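Mediator of RNA polymerase II transcription subunit 6 (Schizosaccharomyces pombe, PDB 4H61) serves as a subunit of the Mediator complex, the coactivator that relays information from gene-specific regulatory proteins to the basal RNA polymerase II transcription machinery. Local coordinates at residues P14-V17 against G22-T25; V85-N90 against N95-L100; E45-Q50 against L56-L61. All coordinates share one frame; numbering follows the deposited sequence.

Contact 1 of 3, residues P14-V17 against G22-T25; sequences PEWV and GLRT
V17 and G22 meet where helix 14-19 ends and the chain turns into the loop before helix 28-33, a helix C-terminus followed by a 6→1 backbone bond. The N-H of G22 points to V17 O, with G22 N 2.9 Å from V17 O. The bond is nearly straight at hydrogen, 164°. Glycine suits this place: with phi at 93°, a side chain would jam against the preceding carbonyl oxygen.

Beside this bond V17, L23 and W16 make apolar contacts. V17 carries CG1 anti to its backbone nitrogen (chi1 178°), which lays that methyl beside the glycine, 3.7 Å from G22 CA. Its other branch, CG2, faces L23 and crosses that side chain at about a right angle. W16 meets the same leucine, again nearly at right angles, with the edge of its indole rather than a face. The CD2 methyl of L23 thus fills the angle between W16 and V17. Y31 of helix 28-33 touches V17 and L23, and its ring meets the W16 indole. L23 CD2 lies near the plane of the indole, 4.1 Å from W16 CZ3, and 4.2 Å from V17 CG2.

Contact 2 of 3, residues V85-N90 against N95-L100; sequences VIQKQN and NEVKPL
N90 and K98 form the antiparallel hydrogen-bonded pair of a twisted beta hairpin, strands 83-91 and 97-106, each residue donating to the other. N90 N reaches K98 O at 2.8 Å. In return K98 N donates to N90 O. The next rung up is L100 N to K88 O, also 2.8 Å. Between these rungs lies the non-hydrogen-bonded pair Q89 and P99, a fitting place for proline, which has no N-H to give.

Buried glutamines need partners, and here they find each other: Q87 NE2 donates to Q89 OE1 at 2.8 Å, in the carbonyl plane though bent to 135° at hydrogen. Q89 NE2 is taken up by Q72 OE1. With CG between its backbone N and carbonyl carbon (chi1 78°), Q89 turns its amide to both methyls of V97, whose CG2 lies 3.5 Å from Q89 NE2. An alanine in place of Q89 is likely to leave Q87 NE2 without this acceptor and the V97 methyls without their amide neighbour. P99 CB lies alongside the Q87 amide, while L100 CB packs on K88 CG.

Strand 70-79 flanks strand 83-91, bonding to Q87 through V74. Helix 115-135 covers the face of Q87, V97 and P99 with A121, Y129, T122 and L125.

Contact 3 of 3, residues E45-Q50 against L56-L61; sequences EMLKMQ and LDLGDL
L47 of helix 43-53 reaches across to L58 and L61, dividing its two methyls between them. L47 CD2 meets L58 CD2 at 3.6 Å. L47 CD1 lies 3.9 Å from L61 CD1. In both pairs the side chains pass each other at a slant, and only branch methyls touch. Leucine suits position 47 because its fork presents a methyl to each partner at the end of a short stem; L58 and L61 each offer one branch methyl in return. The backbones stand well apart, L47 CA and L58 CA being 8.3 Å from each other, so the side chains alone bridge the gap; no hydrogen bond joins the two segments. L61 reaches in by setting CG anti to its backbone nitrogen (chi1 175°).

Behind the leucines, local polar bonds shape the backbone. D57 OD1 accepts from G59 N at 3.1 Å, an Asx turn that bends the chain around L58; the nitrogen approaches from above the carboxylate plane. G59 follows with a positive phi of 68°, a conformation that glycine adopts readily. D60 then takes the N-cap position of helix 61-66, where its side chain receives a backbone N-H, and L61 starts that helix. At the other end of the loop, S51 OG bonds to L56 O, tying it back to helix 43-53. On that helix, E45 and K48 form a salt bridge, with K48 NZ 3.3 Å from E45 OE1, and Y38 OH also bonds to that oxygen.

At the protein surface the contact joins helix 43-53 to the loop and the first turn of helix 61-66. L47 also packs on Q64 and L65 of helix 61-66 and on L68 in the loop leading to strand 70-79, while L61 rests on N44 of helix 43-53.

How the contacts relate
None of the three contacts touches another, and each joins elements close in sequence. Contact 2 lies nearest the middle of the chain, within the antiparallel sheet, where backbone bonds and paired amides satisfy buried polar groups. Contacts 1 and 3 lie farther out, and each folds a helix against the chain that follows it: contact 1, partly buried, combines a backbone bond with apolar contacts, whereas contact 3, at the surface, relies on leucine methyls alone. Helix 28-33 links contacts 1 and 2, since its Y31 covers V17 and L23 while L29 and F32 receive I86; T25 also bonds to W84, on the same strand as 85-90.

Contact 1 of 3, residues P14-V17 against G22-T25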
ATOM      1  N   PRO A  14       3.962   4.212  19.293  1.00137.09           N
ATOM      2  CA  PRO A  14       2.886   3.859  20.239  1.00138.15           C
ATOM      3  C   PRO A  14       1.987   5.037  20.616  1.00142.16           C
ATOM      4  O   PRO A  14       0.800   4.842  20.887  1.00137.80           O
ATOM      5  CB  PRO A  14       3.651   3.380  21.477  1.00133.19           C
ATOM      6  CG  PRO A  14       4.981   2.959  20.974  1.00133.92           C
ATOM      7  CD  PRO A  14       5.294   3.882  19.830  1.00136.22           C
ATOM      8  N   GLU A  15       2.550   6.243  20.621  1.00150.93           N
ATOM      9  CA  GLU A  15       1.820   7.444  21.024  1.00158.45           C
ATOM     10  C   GLU A  15       0.743   7.835  20.015  1.00150.66           C
ATOM     11  O   GLU A  15      -0.184   8.574  20.340  1.00152.21           O
ATOM     12  CB  GLU A  15       2.787   8.615  21.271  1.00169.80           C
ATOM     13  CG  GLU A  15       3.689   8.981  20.084  1.00179.46           C
ATOM     14  CD  GLU A  15       4.972   8.150  20.007  1.00188.69           C
ATOM     15  OE1 GLU A  15       4.974   6.995  20.482  1.00191.70           O
ATOM     16  OE2 GLU A  15       5.984   8.656  19.467  1.00190.70           O
ATOM     17  N   TRP A  16       0.872   7.338  18.790  1.00144.38           N
ATOM     18  CA  TRP A  16      -0.130   7.572  17.757  1.00139.64           C
ATOM     19  C   TRP A  16      -1.233   6.525  17.887  1.00141.95           C
ATOM     20  O   TRP A  16      -2.421   6.830  17.758  1.00139.54           O
ATOM     21  CB  TRP A  16       0.520   7.493  16.374  1.00130.48           C
ATOM     22  CG  TRP A  16      -0.345   7.939  15.229  1.00130.89           C
ATOM     23  CD1 TRP A  16      -0.341   9.165  14.630  1.00132.48           C
ATOM     24  CD2 TRP A  16      -1.317   7.153  14.521  1.00133.26           C
ATOM     25  NE1 TRP A  16      -1.256   9.197  13.601  1.00133.49           N
ATOM     26  CE2 TRP A  16      -1.866   7.973  13.514  1.00134.58           C
ATOM     27  CE3 TRP A  16      -1.778   5.840  14.646  1.00135.05           C
ATOM     28  CZ2 TRP A  16      -2.854   7.523  12.638  1.00137.59           C
ATOM     29  CZ3 TRP A  16      -2.762   5.394  13.775  1.00137.35           C
ATOM     30  CH2 TRP A  16      -3.287   6.233  12.783  1.00137.69           C
ATOM     31  N   VAL A  17      -0.823   5.288  18.153  1.00143.88           N
ATOM     32  CA  VAL A  17      -1.750   4.173  18.285  1.00148.96           C
ATOM     33  C   VAL A  17      -2.754   4.413  19.408  1.00158.74           C
ATOM     34  O   VAL A  17      -3.956   4.206  19.230  1.00159.44           O
ATOM     35  CB  VAL A  17      -1.002   2.849  18.537  1.00150.08           C
ATOM     36  CG1 VAL A  17      -1.989   1.707  18.730  1.00151.90           C
ATOM     37  CG2 VAL A  17      -0.054   2.552  17.385  1.00145.75           C
ATOM     38  N   GLY A  22      -6.124   2.312  18.907  1.00151.98           N
ATOM     39  CA  GLY A  22      -5.619   1.050  18.393  1.00149.31           C
ATOM     40  C   GLY A  22      -5.683   0.944  16.882  1.00146.41           C
ATOM     41  O   GLY A  22      -6.431   1.670  16.223  1.00147.17           O
ATOM     42  N   LEU A  23      -4.902   0.028  16.323  1.00144.19           N
ATOM     43  CA  LEU A  23      -4.849  -0.115  14.873  1.00139.63           C
ATOM     44  C   LEU A  23      -6.081  -0.811  14.324  1.00141.34           C
ATOM     45  O   LEU A  23      -6.559  -1.798  14.883  1.00143.29           O
ATOM     46  CB  LEU A  23      -3.589  -0.867  14.432  1.00134.70           C
ATOM     47  CG  LEU A  23      -2.251  -0.150  14.612  1.00131.06           C
ATOM     48  CD1 LEU A  23      -1.135  -0.916  13.907  1.00123.55           C
ATOM     49  CD2 LEU A  23      -2.340   1.288  14.109  1.00130.70           C
ATOM     50  N   ARG A  24      -6.585  -0.278  13.219  1.00142.25           N
ATOM     51  CA  ARG A  24      -7.682  -0.890  12.490  1.00144.21           C
ATOM     52  C   ARG A  24      -7.408  -0.730  11.000  1.00139.31           C
ATOM     53  O   ARG A  24      -6.685   0.185  10.596  1.00135.14           O
ATOM     54  CB  ARG A  24      -9.011  -0.226  12.869  1.00149.77           C
ATOM     55  CG  ARG A  24      -9.495  -0.550  14.281  1.00155.47           C
ATOM     56  CD  ARG A  24     -10.612   0.385  14.751  1.00161.66           C
ATOM     57  NE  ARG A  24     -10.122   1.718  15.104  1.00164.81           N
ATOM     58  CZ  ARG A  24     -10.345   2.817  14.387  1.00164.58           C
ATOM     59  NH1 ARG A  24     -11.062   2.752  13.270  1.00164.11           N
ATOM     60  NH2 ARG A  24      -9.857   3.986  14.791  1.00162.25           N
ATOM     61  N   THR A  25      -7.974  -1.623  10.191  1.00140.43           N
ATOM     62  CA  THR A  25      -7.886  -1.530   8.734  1.00136.61           C
ATOM     63  C   THR A  25      -8.268  -0.127   8.272  1.00137.81           C
ATOM     64  O   THR A  25      -7.681   0.418   7.336  1.00137.77           O
ATOM     65  CB  THR A  25      -8.814  -2.560   8.057  1.00135.79           C
ATOM     66  OG1 THR A  25      -8.406  -3.882   8.427  1.00137.19           O
ATOM     67  CG2 THR A  25      -8.767  -2.431   6.543  1.00133.93           C
TER

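Contact 2 of 3, residues V85-N90 against N95-L100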
ATOM      1  N   VAL A  85      -0.734  -6.293   5.934  1.00122.19           N
ATOM      2  CA  VAL A  85       0.378  -6.287   4.994  1.00116.79           C
ATOM      3  C   VAL A  85       0.134  -5.270   3.894  1.00120.04           C
ATOM      4  O   VAL A  85      -0.929  -5.262   3.260  1.00125.27           O
ATOM      5  CB  VAL A  85       0.603  -7.669   4.373  1.00114.62           C
ATOM      6  CG1 VAL A  85       1.703  -7.601   3.311  1.00114.45           C
ATOM      7  CG2 VAL A  85       0.951  -8.677   5.451  1.00107.34           C
ATOM      8  N   ILE A  86       1.131  -4.418   3.670  1.00113.21           N
ATOM      9  CA  ILE A  86       1.007  -3.296   2.749  1.00107.60           C
ATOM     10  C   ILE A  86       1.965  -3.462   1.590  1.00107.19           C
ATOM     11  O   ILE A  86       3.091  -3.914   1.780  1.00114.93           O
ATOM     12  CB  ILE A  86       1.311  -1.974   3.473  1.00105.18           C
ATOM     13  CG1 ILE A  86       0.285  -1.741   4.584  1.00107.09           C
ATOM     14  CG2 ILE A  86       1.324  -0.808   2.503  1.00100.50           C
ATOM     15  CD1 ILE A  86       0.591  -0.556   5.443  1.00105.74           C
ATOM     16  N   GLN A  87       1.516  -3.106   0.391  1.00106.05           N
ATOM     17  CA  GLN A  87       2.347  -3.218  -0.798  1.00105.36           C
ATOM     18  C   GLN A  87       2.551  -1.876  -1.482  1.00108.50           C
ATOM     19  O   GLN A  87       1.586  -1.157  -1.764  1.00108.60           O
ATOM     20  CB  GLN A  87       1.710  -4.192  -1.779  1.00110.43           C
ATOM     21  CG  GLN A  87       2.238  -4.087  -3.190  1.00112.23           C
ATOM     22  CD  GLN A  87       1.679  -5.173  -4.084  1.00119.05           C
ATOM     23  OE1 GLN A  87       1.750  -6.357  -3.749  1.00123.28           O
ATOM     24  NE2 GLN A  87       1.107  -4.780  -5.225  1.00114.32           N
ATOM     25  N   LYS A  88       3.813  -1.537  -1.730  1.00106.89           N
ATOM     26  CA  LYS A  88       4.163  -0.390  -2.560  1.00104.70           C
ATOM     27  C   LYS A  88       4.167  -0.881  -3.995  1.00102.99           C
ATOM     28  O   LYS A  88       4.766  -1.914  -4.296  1.00104.10           O
ATOM     29  CB  LYS A  88       5.538   0.165  -2.164  1.00105.21           C
ATOM     30  CG  LYS A  88       6.154   1.204  -3.116  1.00101.25           C
ATOM     31  CD  LYS A  88       6.931   2.244  -2.301  1.00105.30           C
ATOM     32  CE  LYS A  88       8.281   2.639  -2.888  1.00102.57           C
ATOM     33  NZ  LYS A  88       9.401   1.783  -2.397  1.00106.46           N
ATOM     34  N   GLN A  89       3.486  -0.156  -4.875  1.00 99.48           N
ATOM     35  CA  GLN A  89       3.387  -0.567  -6.267  1.00102.60           C
ATOM     36  C   GLN A  89       3.404   0.635  -7.211  1.00106.54           C
ATOM     37  O   GLN A  89       2.982   1.732  -6.853  1.00115.31           O
ATOM     38  CB  GLN A  89       2.109  -1.376  -6.482  1.00106.91           C
ATOM     39  CG  GLN A  89       0.843  -0.525  -6.589  1.00112.32           C
ATOM     40  CD  GLN A  89      -0.433  -1.331  -6.395  1.00117.84           C
ATOM     41  OE1 GLN A  89      -0.399  -2.475  -5.938  1.00114.38           O
ATOM     42  NE2 GLN A  89      -1.568  -0.732  -6.745  1.00124.19           N
ATOM     43  N   ASN A  90       3.912   0.435  -8.417  1.00 96.67           N
ATOM     44  CA  ASN A  90       3.821   1.467  -9.416  1.00 95.71           C
ATOM     45  C   ASN A  90       2.695   1.117 -10.365  1.00107.62           C
ATOM     46  O   ASN A  90       2.792   0.152 -11.118  1.00113.68           O
ATOM     47  CB  ASN A  90       5.125   1.594 -10.190  1.00103.47           C
ATOM     48  CG  ASN A  90       5.060   2.676 -11.256  1.00108.72           C
ATOM     49  OD1 ASN A  90       4.263   3.617 -11.158  1.00111.21           O
ATOM     50  ND2 ASN A  90       5.887   2.541 -12.288  1.00106.44           N
ATOM     51  N   ASN A  95      -5.239  -1.354 -15.500  1.00128.70           N
ATOM     52  CA  ASN A  95      -5.173  -2.808 -15.534  1.00135.02           C
ATOM     53  C   ASN A  95      -3.844  -3.371 -15.070  1.00136.21           C
ATOM     54  O   ASN A  95      -3.737  -4.564 -14.813  1.00140.33           O
ATOM     55  CB  ASN A  95      -5.450  -3.326 -16.949  1.00139.61           C
ATOM     56  CG  ASN A  95      -6.815  -2.923 -17.460  1.00140.85           C
ATOM     57  OD1 ASN A  95      -7.823  -3.066 -16.763  1.00137.65           O
ATOM     58  ND2 ASN A  95      -6.855  -2.402 -18.682  1.00142.76           N
ATOM     59  N   GLU A  96      -2.821  -2.530 -14.989  1.00134.55           N
ATOM     60  CA  GLU A  96      -1.498  -3.037 -14.657  1.00136.87           C
ATOM     61  C   GLU A  96      -0.860  -2.337 -13.469  1.00135.31           C
ATOM     62  O   GLU A  96      -1.043  -1.136 -13.251  1.00140.11           O
ATOM     63  CB  GLU A  96      -0.566  -2.987 -15.865  1.00148.28           C
ATOM     64  CG  GLU A  96      -0.924  -3.982 -16.950  1.00166.20           C
ATOM     65  CD  GLU A  96       0.201  -4.181 -17.943  1.00176.95           C
ATOM     66  OE1 GLU A  96      -0.070  -4.721 -19.041  1.00181.46           O
ATOM     67  OE2 GLU A  96       1.351  -3.805 -17.617  1.00175.28           O
ATOM     68  N   VAL A  97      -0.097  -3.118 -12.715  1.00121.02           N
ATOM     69  CA  VAL A  97       0.562  -2.643 -11.519  1.00111.04           C
ATOM     70  C   VAL A  97       1.891  -3.379 -11.379  1.00114.87           C
ATOM     71  O   VAL A  97       1.974  -4.569 -11.669  1.00119.79           O
ATOM     72  CB  VAL A  97      -0.346  -2.893 -10.302  1.00105.37           C
ATOM     73  CG1 VAL A  97       0.456  -3.230  -9.068  1.00 98.26           C
ATOM     74  CG2 VAL A  97      -1.246  -1.700 -10.072  1.00105.86           C
ATOM     75  N   LYS A  98       2.941  -2.676 -10.967  1.00114.02           N
ATOM     76  CA  LYS A  98       4.216  -3.341 -10.725  1.00108.86           C
ATOM     77  C   LYS A  98       4.564  -3.283  -9.248  1.00110.28           C
ATOM     78  O   LYS A  98       4.791  -2.210  -8.693  1.00112.63           O
ATOM     79  CB  LYS A  98       5.338  -2.744 -11.572  1.00107.66           C
ATOM     80  CG  LYS A  98       6.662  -3.457 -11.373  1.00124.20           C
ATOM     81  CD  LYS A  98       7.782  -2.821 -12.185  1.00138.82           C
ATOM     82  CE  LYS A  98       9.120  -3.512 -11.924  1.00143.96           C
ATOM     83  NZ  LYS A  98       9.484  -3.479 -10.477  1.00149.65           N
ATOM     84  N   PRO A  99       4.582  -4.446  -8.596  1.00113.24           N
ATOM     85  CA  PRO A  99       4.896  -4.518  -7.166  1.00111.21           C
ATOM     86  C   PRO A  99       6.349  -4.142  -6.937  1.00113.20           C
ATOM     87  O   PRO A  99       7.225  -4.684  -7.612  1.00116.39           O
ATOM     88  CB  PRO A  99       4.672  -5.995  -6.829  1.00111.38           C
ATOM     89  CG  PRO A  99       3.792  -6.515  -7.938  1.00117.98           C
ATOM     90  CD  PRO A  99       4.217  -5.755  -9.156  1.00114.65           C
ATOM     91  N   LEU A 100       6.591  -3.219  -6.010  1.00110.62           N
ATOM     92  CA  LEU A 100       7.934  -2.710  -5.757  1.00106.09           C
ATOM     93  C   LEU A 100       8.512  -3.291  -4.478  1.00107.15           C
ATOM     94  O   LEU A 100       9.596  -3.875  -4.494  1.00111.24           O
ATOM     95  CB  LEU A 100       7.926  -1.182  -5.697  1.00100.01           C
ATOM     96  CG  LEU A 100       7.589  -0.556  -7.049  1.00104.74           C
ATOM     97  CD1 LEU A 100       7.603   0.987  -6.998  1.00 98.70           C
ATOM     98  CD2 LEU A 100       8.550  -1.108  -8.093  1.00100.73           C
TER

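Contact 3 of 3, residues E45-Q50 against L56-L61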
ATOM      1  N   GLU A  45      -0.714  10.170  -1.207  1.00100.91           N
ATOM      2  CA  GLU A  45      -0.524  11.489  -0.629  1.00107.33           C
ATOM      3  C   GLU A  45      -1.313  12.550  -1.393  1.00110.81           C
ATOM      4  O   GLU A  45      -1.892  13.470  -0.800  1.00112.35           O
ATOM      5  CB  GLU A  45       0.971  11.842  -0.606  1.00101.26           C
ATOM      6  CG  GLU A  45       1.285  13.227  -0.082  1.00100.11           C
ATOM      7  CD  GLU A  45       1.015  13.384   1.404  1.00112.36           C
ATOM      8  OE1 GLU A  45       0.633  12.387   2.064  1.00107.42           O
ATOM      9  OE2 GLU A  45       1.191  14.518   1.912  1.00124.13           O
ATOM     10  N   MET A  46      -1.335  12.412  -2.714  1.00106.17           N
ATOM     11  CA  MET A  46      -2.007  13.386  -3.555  1.00103.42           C
ATOM     12  C   MET A  46      -3.477  13.399  -3.180  1.00108.51           C
ATOM     13  O   MET A  46      -4.081  14.462  -3.013  1.00109.27           O
ATOM     14  CB  MET A  46      -1.821  13.042  -5.031  1.00 99.66           C
ATOM     15  CG  MET A  46      -2.495  14.022  -5.988  1.00109.44           C
ATOM     16  SD  MET A  46      -4.239  13.646  -6.333  1.00131.81           S
ATOM     17  CE  MET A  46      -4.647  15.023  -7.410  1.00144.35           C
ATOM     18  N   LEU A  47      -4.033  12.202  -3.024  1.00107.88           N
ATOM     19  CA  LEU A  47      -5.417  12.037  -2.606  1.00105.04           C
ATOM     20  C   LEU A  47      -5.669  12.597  -1.209  1.00112.43           C
ATOM     21  O   LEU A  47      -6.704  13.219  -0.983  1.00121.55           O
ATOM     22  CB  LEU A  47      -5.821  10.568  -2.672  1.00100.14           C
ATOM     23  CG  LEU A  47      -6.122  10.041  -4.079  1.00110.03           C
ATOM     24  CD1 LEU A  47      -6.274   8.521  -4.107  1.00110.39           C
ATOM     25  CD2 LEU A  47      -7.374  10.699  -4.619  1.00110.63           C
ATOM     26  N   LYS A  48      -4.734  12.384  -0.278  1.00108.61           N
ATOM     27  CA  LYS A  48      -4.935  12.856   1.091  1.00107.60           C
ATOM     28  C   LYS A  48      -5.155  14.359   1.075  1.00114.82           C
ATOM     29  O   LYS A  48      -5.991  14.889   1.807  1.00122.77           O
ATOM     30  CB  LYS A  48      -3.753  12.512   2.009  1.00107.23           C
ATOM     31  CG  LYS A  48      -3.944  12.976   3.470  1.00112.28           C
ATOM     32  CD  LYS A  48      -2.700  12.780   4.352  1.00120.28           C
ATOM     33  CE  LYS A  48      -1.730  13.969   4.242  1.00139.02           C
ATOM     34  NZ  LYS A  48      -0.384  13.747   4.897  1.00145.69           N
ATOM     35  N   MET A  49      -4.418  15.038   0.204  1.00112.49           N
ATOM     36  CA  MET A  49      -4.440  16.491   0.183  1.00116.54           C
ATOM     37  C   MET A  49      -5.611  17.091  -0.587  1.00123.27           C
ATOM     38  O   MET A  49      -6.108  18.151  -0.210  1.00128.97           O
ATOM     39  CB  MET A  49      -3.104  17.033  -0.318  1.00112.61           C
ATOM     40  CG  MET A  49      -1.942  16.597   0.553  1.00114.62           C
ATOM     41  SD  MET A  49      -1.653  17.674   1.978  1.00122.12           S
ATOM     42  CE  MET A  49      -2.862  17.106   3.164  1.00237.22           C
ATOM     43  N   GLN A  50      -6.055  16.430  -1.652  1.00120.50           N
ATOM     44  CA  GLN A  50      -7.250  16.895  -2.338  1.00129.07           C
ATOM     45  C   GLN A  50      -8.412  16.815  -1.357  1.00131.11           C
ATOM     46  O   GLN A  50      -9.266  17.700  -1.310  1.00131.25           O
ATOM     47  CB  GLN A  50      -7.544  16.070  -3.595  1.00136.37           C
ATOM     48  CG  GLN A  50      -6.641  16.389  -4.781  1.00144.99           C
ATOM     49  CD  GLN A  50      -6.833  17.797  -5.328  1.00153.32           C
ATOM     50  OE1 GLN A  50      -7.954  18.296  -5.408  1.00156.72           O
ATOM     51  NE2 GLN A  50      -5.731  18.443  -5.709  1.00153.69           N
ATOM     52  N   LEU A  56     -13.452  17.153   1.380  1.00145.89           N
ATOM     53  CA  LEU A  56     -14.257  16.206   0.629  1.00149.05           C
ATOM     54  C   LEU A  56     -13.962  14.775   1.060  1.00151.36           C
ATOM     55  O   LEU A  56     -12.813  14.415   1.306  1.00152.66           O
ATOM     56  CB  LEU A  56     -13.968  16.365  -0.866  1.00152.66           C
ATOM     57  CG  LEU A  56     -15.146  16.208  -1.830  1.00163.83           C
ATOM     58  CD1 LEU A  56     -16.183  17.310  -1.613  1.00169.15           C
ATOM     59  CD2 LEU A  56     -14.650  16.203  -3.267  1.00164.94           C
ATOM     60  N   ASP A  57     -15.007  13.965   1.158  1.00155.75           N
ATOM     61  CA  ASP A  57     -14.851  12.541   1.420  1.00158.14           C
ATOM     62  C   ASP A  57     -14.813  11.811   0.083  1.00159.28           C
ATOM     63  O   ASP A  57     -15.768  11.850  -0.691  1.00161.53           O
ATOM     64  CB  ASP A  57     -15.999  12.026   2.295  1.00164.83           C
ATOM     65  CG  ASP A  57     -16.024  10.507   2.408  1.00166.98           C
ATOM     66  OD1 ASP A  57     -14.947   9.872   2.365  1.00157.73           O
ATOM     67  OD2 ASP A  57     -17.136   9.949   2.547  1.00175.37           O
ATOM     68  N   LEU A  58     -13.698  11.146  -0.183  1.00155.67           N
ATOM     69  CA  LEU A  58     -13.476  10.532  -1.481  1.00150.58           C
ATOM     70  C   LEU A  58     -13.817   9.046  -1.481  1.00148.37           C
ATOM     71  O   LEU A  58     -13.672   8.366  -2.498  1.00151.77           O
ATOM     72  CB  LEU A  58     -12.030  10.753  -1.923  1.00152.62           C
ATOM     73  CG  LEU A  58     -11.687  12.116  -2.541  1.00159.46           C
ATOM     74  CD1 LEU A  58     -11.963  13.287  -1.605  1.00163.53           C
ATOM     75  CD2 LEU A  58     -10.236  12.129  -2.983  1.00158.51           C
ATOM     76  N   GLY A  59     -14.262   8.544  -0.334  1.00143.17           N
ATOM     77  CA  GLY A  59     -14.745   7.179  -0.240  1.00141.61           C
ATOM     78  C   GLY A  59     -13.677   6.119  -0.406  1.00139.89           C
ATOM     79  O   GLY A  59     -12.583   6.235   0.148  1.00145.67           O
ATOM     80  N   ASP A  60     -13.996   5.084  -1.178  1.00134.88           N
ATOM     81  CA  ASP A  60     -13.132   3.914  -1.308  1.00133.17           C
ATOM     82  C   ASP A  60     -11.802   4.250  -1.975  1.00136.70           C
ATOM     83  O   ASP A  60     -11.763   4.647  -3.140  1.00140.62           O
ATOM     84  CB  ASP A  60     -13.848   2.807  -2.081  1.00136.91           C
ATOM     85  CG  ASP A  60     -13.018   1.545  -2.198  1.00144.32           C
ATOM     86  OD1 ASP A  60     -12.934   0.794  -1.204  1.00148.86           O
ATOM     87  OD2 ASP A  60     -12.460   1.296  -3.288  1.00148.10           O
ATOM     88  N   LEU A  61     -10.718   4.085  -1.227  1.00133.25           N
ATOM     89  CA  LEU A  61      -9.387   4.427  -1.707  1.00125.86           C
ATOM     90  C   LEU A  61      -9.009   3.650  -2.961  1.00129.10           C
ATOM     91  O   LEU A  61      -8.566   4.237  -3.950  1.00126.46           O
ATOM     92  CB  LEU A  61      -8.353   4.150  -0.619  1.00121.12           C
ATOM     93  CG  LEU A  61      -6.892   4.344  -1.019  1.00114.79           C
ATOM     94  CD1 LEU A  61      -6.610   5.812  -1.315  1.00112.57           C
ATOM     95  CD2 LEU A  61      -5.976   3.824   0.065  1.00111.66           C
TER